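Local coordinates for protein malate dehydrogenase (Entamoeba histolytica, PDB 3I0P) that probably catalyses the NAD-dependent interconversion of malate and oxaloacetate, as a member of the malate/L-lactate dehydrogenase family, at residues 5-17 / 337-349. Numbering follows the deposited sequence. Where two conformers were deposited one is given.
Sequences QTKNVSIDTIKEF and RRKFGDDLPLVTI
With CG of Asn-8 trans to the backbone N (chi1 -171°) and CG of Asp-343 swung beside its own N (chi1 -64°), amide and carboxylate meet on one face of a two-stranded antiparallel ribbon. Asn-8 ND2 gives one hydrogen bond to Asp-343 OD1 (3.2 Å), which it meets from above the carboxylate plane, and another to Phe-340 O (3.0 Å), tying the end of helix 328-340 to strand 6-9. A water on Asp-343 OD1 also reaches Thr-6 O, weakly. Reciprocal backbone bonds pair Val-9 with Asp-342 and Lys-7 with Leu-344, Lys-7 N to Leu-344 O at 2.8 Å. On the other face, Val-9 CG2 lies 3.7 Å from Ile-349 CD1 and also packs against Leu-344 CD1, which Ile-14 CD1 approaches tip to tip. Lys-7 crosses Ile-349 with its aliphatic chain. Ile-11 CG1 rests on Arg-337 O (3.4 Å), and a second water links that carbonyl to Ile-11 N. Asp-342 OD1 over the Arg-337 guanidinium face makes a charge-only salt bridge, no N-H pointing at it; NH1 salt-bridges Asp-48. Gly-341, at positive phi, leads from helix 328-340 into strand 342-345; this two-stranded antiparallel sheet, separate from the seven-stranded one, pins the N-terminal strand between helices 328-340 and 346-359.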
ATOM      1  N   GLN A   5       0.309  18.770 -32.269  1.00 39.27           N
ATOM      2  CA  GLN A   5       0.753  20.193 -32.110  1.00 39.45           C
ATOM      3  C   GLN A   5       0.461  20.742 -30.706  1.00 38.67           C
ATOM      4  O   GLN A   5      -0.464  20.290 -30.020  1.00 38.78           O
ATOM      5  CB  GLN A   5       0.143  21.102 -33.196  1.00 39.89           C
ATOM      6  CG  GLN A   5       0.710  22.547 -33.250  1.00 41.77           C
ATOM      7  CD  GLN A   5       2.230  22.600 -33.499  1.00 45.48           C
ATOM      8  OE1 GLN A   5       3.041  22.419 -32.570  1.00 45.92           O
ATOM      9  NE2 GLN A   5       2.616  22.861 -34.753  1.00 45.94           N
ATOM     10  N   THR A   6       1.251  21.731 -30.298  1.00 37.55           N
ATOM     11  CA  THR A   6       1.265  22.186 -28.918  1.00 36.32           C
ATOM     12  C   THR A   6       1.641  23.672 -28.786  1.00 35.09           C
ATOM     13  O   THR A   6       2.426  24.197 -29.580  1.00 34.95           O
ATOM     14  CB  THR A   6       2.191  21.258 -28.071  1.00 36.64           C
ATOM     15  OG1 THR A   6       1.959  21.477 -26.682  1.00 38.01           O
ATOM     16  CG2 THR A   6       3.685  21.450 -28.401  1.00 36.85           C
ATOM     17  N   LYS A   7       1.059  24.345 -27.792  1.00 33.62           N
ATOM     18  CA  LYS A   7       1.353  25.762 -27.517  1.00 31.95           C
ATOM     19  C   LYS A   7       1.828  25.976 -26.079  1.00 30.52           C
ATOM     20  O   LYS A   7       1.212  25.495 -25.128  1.00 29.88           O
ATOM     21  CB  LYS A   7       0.130  26.639 -27.805  1.00 32.20           C
ATOM     22  CG  LYS A   7       0.372  28.132 -27.641  1.00 32.80           C
ATOM     23  CD  LYS A   7      -0.854  28.919 -28.098  1.00 35.82           C
ATOM     24  CE  LYS A   7      -0.600  30.429 -28.122  1.00 36.81           C
ATOM     25  NZ  LYS A   7       0.351  30.826 -29.202  1.00 37.29           N
ATOM     26  N   ASN A   8       2.925  26.711 -25.939  1.00 29.04           N
ATOM     27  CA  ASN A   8       3.540  26.945 -24.643  1.00 27.52           C
ATOM     28  C   ASN A   8       2.846  28.051 -23.865  1.00 26.86           C
ATOM     29  O   ASN A   8       2.701  29.173 -24.346  1.00 26.49           O
ATOM     30  CB  ASN A   8       5.030  27.261 -24.806  1.00 27.28           C
ATOM     31  CG  ASN A   8       5.765  27.310 -23.481  1.00 26.15           C
ATOM     32  OD1 ASN A   8       5.792  28.338 -22.795  1.00 24.43           O
ATOM     33  ND2 ASN A   8       6.371  26.193 -23.115  1.00 25.36           N
ATOM     34  N   VAL A   9       2.415  27.714 -22.654  1.00 26.16           N
ATOM     35  CA  VAL A   9       1.829  28.687 -21.737  1.00 25.58           C
ATOM     36  C   VAL A   9       2.586  28.603 -20.413  1.00 25.37           C
ATOM     37  O   VAL A   9       2.880  27.502 -19.932  1.00 25.55           O
ATOM     38  CB  VAL A   9       0.319  28.417 -21.490  1.00 25.44           C
ATOM     39  CG1 VAL A   9      -0.309  29.581 -20.768  1.00 24.85           C
ATOM     40  CG2 VAL A   9      -0.411  28.158 -22.797  1.00 24.79           C
ATOM     41  N   SER A  10       2.911  29.753 -19.833  1.00 24.80           N
ATOM     42  CA  SER A  10       3.629  29.780 -18.560  1.00 24.54           C
ATOM     43  C   SER A  10       2.733  29.281 -17.426  1.00 24.36           C
ATOM     44  O   SER A  10       1.507  29.440 -17.486  1.00 24.42           O
ATOM     45  CB  SER A  10       4.135  31.190 -18.246  1.00 24.35           C
ATOM     46  OG  SER A  10       3.091  32.010 -17.745  1.00 24.45           O
ATOM     47  N   ILE A  11       3.354  28.686 -16.405  1.00 23.85           N
ATOM     48  CA  ILE A  11       2.653  28.240 -15.195  1.00 23.41           C
ATOM     49  C   ILE A  11       1.834  29.372 -14.559  1.00 23.49           C
ATOM     50  O   ILE A  11       0.669  29.177 -14.225  1.00 23.08           O
ATOM     51  CB  ILE A  11       3.647  27.619 -14.154  1.00 23.47           C
ATOM     52  CG1 ILE A  11       4.240  26.280 -14.658  1.00 23.07           C
ATOM     53  CG2 ILE A  11       3.013  27.493 -12.779  1.00 22.31           C
ATOM     54  CD1 ILE A  11       3.234  25.161 -14.961  1.00 21.16           C
ATOM     55  N   ASP A  12       2.443  30.551 -14.414  1.00 23.76           N
ATOM     56  CA  ASP A  12       1.757  31.723 -13.873  1.00 23.98           C
ATOM     57  C   ASP A  12       0.474  32.051 -14.636  1.00 23.68           C
ATOM     58  O   ASP A  12      -0.554  32.296 -14.013  1.00 23.89           O
ATOM     59  CB  ASP A  12       2.676  32.951 -13.845  1.00 24.48           C
ATOM     60  CG  ASP A  12       3.758  32.871 -12.758  1.00 26.45           C
ATOM     61  OD1 ASP A  12       3.450  32.574 -11.578  1.00 28.51           O
ATOM     62  OD2 ASP A  12       4.933  33.140 -13.089  1.00 28.23           O
ATOM     63  N   THR A  13       0.535  32.058 -15.971  1.00 23.26           N
ATOM     64  CA  THR A  13      -0.650  32.308 -16.803  1.00 23.03           C
ATOM     65  C   THR A  13      -1.754  31.293 -16.492  1.00 22.93           C
ATOM     66  O   THR A  13      -2.892  31.678 -16.232  1.00 22.71           O
ATOM     67  CB  THR A  13      -0.334  32.282 -18.342  1.00 23.15           C
ATOM     68  OG1 THR A  13       0.657  33.264 -18.658  1.00 23.26           O
ATOM     69  CG2 THR A  13      -1.581  32.561 -19.180  1.00 22.05           C
ATOM     70  N   ILE A  14      -1.398  30.007 -16.516  1.00 22.73           N
ATOM     71  CA  ILE A  14      -2.327  28.917 -16.240  1.00 22.79           C
ATOM     72  C   ILE A  14      -2.927  29.036 -14.835  1.00 23.38           C
ATOM     73  O   ILE A  14      -4.141  28.880 -14.662  1.00 23.37           O
ATOM     74  CB  ILE A  14      -1.642  27.537 -16.429  1.00 22.58           C
ATOM     75  CG1 ILE A  14      -1.127  27.388 -17.861  1.00 21.44           C
ATOM     76  CG2 ILE A  14      -2.598  26.389 -16.084  1.00 22.72           C
ATOM     77  CD1 ILE A  14      -0.122  26.276 -18.045  1.00 21.32           C
ATOM     78  N   LYS A  15      -2.061  29.316 -13.856  1.00 24.07           N
ATOM     79  CA  LYS A  15      -2.409  29.537 -12.443  1.00 24.58           C
ATOM     80  C   LYS A  15      -3.450  30.623 -12.273  1.00 24.61           C
ATOM     81  O   LYS A  15      -4.503  30.386 -11.686  1.00 24.89           O
ATOM     82  CB  LYS A  15      -1.169  30.007 -11.673  1.00 25.15           C
ATOM     83  CG  LYS A  15      -0.525  29.053 -10.714  1.00 27.07           C
ATOM     84  CD  LYS A  15       0.668  29.744 -10.074  1.00 30.74           C
ATOM     85  CE  LYS A  15       0.909  29.269  -8.640  1.00 34.12           C
ATOM     86  NZ  LYS A  15       2.378  29.186  -8.345  1.00 35.70           N
ATOM     87  N   GLU A  16      -3.136  31.820 -12.779  0.50 24.68           N
ATOM     88  CA  GLU A  16      -3.985  33.006 -12.650  0.50 24.60           C
ATOM     89  C   GLU A  16      -5.310  32.828 -13.368  0.50 24.56           C
ATOM     90  O   GLU A  16      -6.355  33.257 -12.876  0.50 24.48           O
ATOM     91  CB  GLU A  16      -3.263  34.239 -13.205  0.50 24.75           C
ATOM     92  CG  GLU A  16      -4.183  35.396 -13.623  0.50 25.02           C
ATOM     93  CD  GLU A  16      -4.648  36.259 -12.455  0.50 25.26           C
ATOM     94  OE1 GLU A  16      -4.422  35.877 -11.286  0.50 25.71           O
ATOM     95  OE2 GLU A  16      -5.247  37.322 -12.708  0.50 24.92           O
ATOM     96  N   PHE A  17      -5.253  32.181 -14.529  1.00 24.41           N
ATOM     97  CA  PHE A  17      -6.421  32.011 -15.395  1.00 24.49           C
ATOM     98  C   PHE A  17      -7.435  31.117 -14.725  1.00 24.56           C
ATOM     99  O   PHE A  17      -8.625  31.409 -14.716  1.00 24.61           O
ATOM    100  CB  PHE A  17      -6.010  31.408 -16.738  1.00 24.43           C
ATOM    101  CG  PHE A  17      -7.167  31.079 -17.632  1.00 25.14           C
ATOM    102  CD1 PHE A  17      -7.855  32.091 -18.307  1.00 25.71           C
ATOM    103  CD2 PHE A  17      -7.572  29.758 -17.809  1.00 25.75           C
ATOM    104  CE1 PHE A  17      -8.934  31.791 -19.146  1.00 25.68           C
ATOM    105  CE2 PHE A  17      -8.654  29.443 -18.645  1.00 26.07           C
ATOM    106  CZ  PHE A  17      -9.336  30.461 -19.315  1.00 25.73           C
ATOM    107  N   ARG A 337       9.180  22.966 -15.971  1.00 30.42           N
ATOM    108  CA  ARG A 337       7.976  23.736 -16.299  1.00 30.07           C
ATOM    109  C   ARG A 337       7.883  25.070 -15.576  1.00 30.53           C
ATOM    110  O   ARG A 337       7.276  26.034 -16.075  1.00 30.48           O
ATOM    111  CB  ARG A 337       6.724  22.899 -16.089  1.00 29.49           C
ATOM    112  CG  ARG A 337       6.634  21.800 -17.103  1.00 28.14           C
ATOM    113  CD  ARG A 337       5.318  21.108 -17.061  1.00 26.37           C
ATOM    114  NE  ARG A 337       5.278  20.036 -18.042  1.00 24.68           N
ATOM    115  CZ  ARG A 337       4.343  19.099 -18.081  1.00 24.28           C
ATOM    116  NH1 ARG A 337       3.370  19.101 -17.189  1.00 24.09           N
ATOM    117  NH2 ARG A 337       4.383  18.156 -19.012  1.00 23.89           N
ATOM    118  N   ARG A 338       8.497  25.116 -14.401  1.00 30.90           N
ATOM    119  CA  ARG A 338       8.560  26.324 -13.604  1.00 31.52           C
ATOM    120  C   ARG A 338       9.218  27.457 -14.394  1.00 31.41           C
ATOM    121  O   ARG A 338       8.768  28.595 -14.334  1.00 31.38           O
ATOM    122  CB  ARG A 338       9.313  26.048 -12.305  1.00 31.62           C
ATOM    123  CG  ARG A 338       9.072  27.048 -11.203  1.00 34.08           C
ATOM    124  CD  ARG A 338       9.602  26.520  -9.864  1.00 38.33           C
ATOM    125  NE  ARG A 338       8.663  25.590  -9.222  1.00 40.74           N
ATOM    126  CZ  ARG A 338       7.606  25.957  -8.490  1.00 41.72           C
ATOM    127  NH1 ARG A 338       7.322  27.241  -8.296  1.00 42.15           N
ATOM    128  NH2 ARG A 338       6.822  25.035  -7.948  1.00 41.91           N
ATOM    129  N   LYS A 339      10.263  27.141 -15.152  1.00 31.62           N
ATOM    130  CA  LYS A 339      11.000  28.186 -15.867  1.00 31.92           C
ATOM    131  C   LYS A 339      10.644  28.309 -17.353  1.00 31.67           C
ATOM    132  O   LYS A 339      10.665  29.414 -17.891  1.00 31.46           O
ATOM    133  CB  LYS A 339      12.522  28.068 -15.647  1.00 32.22           C
ATOM    134  CG  LYS A 339      13.126  26.699 -15.967  1.00 33.36           C
ATOM    135  CD  LYS A 339      14.441  26.491 -15.203  1.00 35.18           C
ATOM    136  CE  LYS A 339      15.018  25.094 -15.444  1.00 35.81           C
ATOM    137  NZ  LYS A 339      15.805  24.579 -14.271  1.00 36.43           N
ATOM    138  N   PHE A 340      10.301  27.195 -18.001  1.00 31.22           N
ATOM    139  CA  PHE A 340      10.047  27.204 -19.444  1.00 31.09           C
ATOM    140  C   PHE A 340       8.579  27.123 -19.863  1.00 30.52           C
ATOM    141  O   PHE A 340       8.267  27.219 -21.057  1.00 30.17           O
ATOM    142  CB  PHE A 340      10.834  26.091 -20.134  1.00 31.55           C
ATOM    143  CG  PHE A 340      12.304  26.133 -19.861  1.00 33.71           C
ATOM    144  CD1 PHE A 340      13.010  27.345 -19.921  1.00 35.61           C
ATOM    145  CD2 PHE A 340      12.998  24.961 -19.557  1.00 34.93           C
ATOM    146  CE1 PHE A 340      14.379  27.389 -19.663  1.00 35.73           C
ATOM    147  CE2 PHE A 340      14.368  24.994 -19.310  1.00 35.78           C
ATOM    148  CZ  PHE A 340      15.061  26.211 -19.361  1.00 35.78           C
ATOM    149  N   GLY A 341       7.684  26.947 -18.891  1.00 29.97           N
ATOM    150  CA  GLY A 341       6.260  26.816 -19.180  1.00 28.83           C
ATOM    151  C   GLY A 341       5.856  25.404 -19.551  1.00 28.21           C
ATOM    152  O   GLY A 341       6.670  24.479 -19.509  1.00 28.00           O
ATOM    153  N   ASP A 342       4.584  25.256 -19.916  1.00 27.69           N
ATOM    154  CA  ASP A 342       3.951  23.963 -20.144  1.00 27.12           C
ATOM    155  C   ASP A 342       3.435  23.913 -21.583  1.00 26.84           C
ATOM    156  O   ASP A 342       2.742  24.817 -22.038  1.00 26.64           O
ATOM    157  CB  ASP A 342       2.805  23.798 -19.135  1.00 27.05           C
ATOM    158  CG  ASP A 342       2.213  22.383 -19.100  1.00 27.35           C
ATOM    159  OD1 ASP A 342       2.725  21.454 -19.767  1.00 26.97           O
ATOM    160  OD2 ASP A 342       1.205  22.210 -18.377  1.00 26.93           O
ATOM    161  N   ASP A 343       3.804  22.867 -22.307  1.00 26.87           N
ATOM    162  CA  ASP A 343       3.350  22.699 -23.676  1.00 27.07           C
ATOM    163  C   ASP A 343       1.969  22.046 -23.716  1.00 26.89           C
ATOM    164  O   ASP A 343       1.835  20.832 -23.569  1.00 26.87           O
ATOM    165  CB  ASP A 343       4.362  21.882 -24.475  1.00 27.23           C
ATOM    166  CG  ASP A 343       5.701  22.575 -24.606  1.00 28.66           C
ATOM    167  OD1 ASP A 343       5.767  23.730 -25.090  1.00 29.94           O
ATOM    168  OD2 ASP A 343       6.703  21.952 -24.227  1.00 30.82           O
ATOM    169  N   LEU A 344       0.946  22.863 -23.924  1.00 26.98           N
ATOM    170  CA  LEU A 344      -0.437  22.392 -23.917  1.00 27.37           C
ATOM    171  C   LEU A 344      -0.930  22.029 -25.314  1.00 28.03           C
ATOM    172  O   LEU A 344      -0.639  22.745 -26.282  1.00 28.18           O
ATOM    173  CB  LEU A 344      -1.359  23.449 -23.304  1.00 26.93           C
ATOM    174  CG  LEU A 344      -0.986  23.981 -21.919  1.00 26.68           C
ATOM    175  CD1 LEU A 344      -2.001  25.008 -21.447  1.00 24.87           C
ATOM    176  CD2 LEU A 344      -0.859  22.830 -20.921  1.00 25.76           C
ATOM    177  N   PRO A 345      -1.676  20.912 -25.427  1.00 28.60           N
ATOM    178  CA  PRO A 345      -2.324  20.545 -26.687  1.00 28.69           C
ATOM    179  C   PRO A 345      -3.242  21.653 -27.174  1.00 28.92           C
ATOM    180  O   PRO A 345      -3.633  22.522 -26.390  1.00 28.71           O
ATOM    181  CB  PRO A 345      -3.157  19.323 -26.306  1.00 28.69           C
ATOM    182  CG  PRO A 345      -2.430  18.725 -25.165  1.00 28.98           C
ATOM    183  CD  PRO A 345      -1.873  19.879 -24.389  1.00 28.60           C
ATOM    184  N   LEU A 346      -3.570  21.607 -28.465  1.00 29.55           N
ATOM    185  CA  LEU A 346      -4.414  22.602 -29.126  1.00 29.69           C
ATOM    186  C   LEU A 346      -5.836  22.610 -28.576  1.00 29.22           C
ATOM    187  O   LEU A 346      -6.449  23.671 -28.439  1.00 29.13           O
ATOM    188  CB  LEU A 346      -4.458  22.327 -30.625  1.00 30.35           C
ATOM    189  CG  LEU A 346      -4.414  23.565 -31.535  1.00 32.84           C
ATOM    190  CD1 LEU A 346      -2.942  23.940 -31.871  1.00 32.77           C
ATOM    191  CD2 LEU A 346      -5.283  23.372 -32.823  1.00 33.44           C
ATOM    192  N   VAL A 347      -6.355  21.427 -28.251  1.00 28.80           N
ATOM    193  CA  VAL A 347      -7.683  21.316 -27.635  1.00 28.20           C
ATOM    194  C   VAL A 347      -7.772  22.128 -26.338  1.00 27.63           C
ATOM    195  O   VAL A 347      -8.775  22.792 -26.100  1.00 27.78           O
ATOM    196  CB  VAL A 347      -8.142  19.821 -27.447  1.00 28.34           C
ATOM    197  CG1 VAL A 347      -7.239  19.059 -26.472  1.00 28.21           C
ATOM    198  CG2 VAL A 347      -9.606  19.748 -27.012  1.00 28.40           C
ATOM    199  N   THR A 348      -6.712  22.094 -25.527  1.00 27.22           N
ATOM    200  CA  THR A 348      -6.680  22.789 -24.233  1.00 26.57           C
ATOM    201  C   THR A 348      -6.640  24.295 -24.462  1.00 26.76           C
ATOM    202  O   THR A 348      -7.380  25.056 -23.820  1.00 26.60           O
ATOM    203  CB  THR A 348      -5.473  22.353 -23.352  1.00 26.29           C
ATOM    204  OG1 THR A 348      -5.394  20.925 -23.299  1.00 25.42           O
ATOM    205  CG2 THR A 348      -5.620  22.873 -21.937  1.00 26.00           C
ATOM    206  N   ILE A 349      -5.779  24.713 -25.386  1.00 26.64           N
ATOM    207  CA  ILE A 349      -5.693  26.110 -25.782  1.00 26.82           C
ATOM    208  C   ILE A 349      -7.071  26.628 -26.173  1.00 27.31           C
ATOM    209  O   ILE A 349      -7.494  27.701 -25.728  1.00 27.50           O
ATOM    210  CB  ILE A 349      -4.689  26.314 -26.952  1.00 26.69           C
ATOM    211  CG1 ILE A 349      -3.271  25.903 -26.528  1.00 26.03           C
ATOM    212  CG2 ILE A 349      -4.711  27.759 -27.449  1.00 26.09           C
ATOM    213  CD1 ILE A 349      -2.715  26.672 -25.338  1.00 24.03           C
TER
HETATM  214  O   HOH W   1       4.606  24.237 -27.412  1.00 26.84           O
HETATM  215  O   HOH W   2       6.097  28.766 -16.511  1.00 25.55           O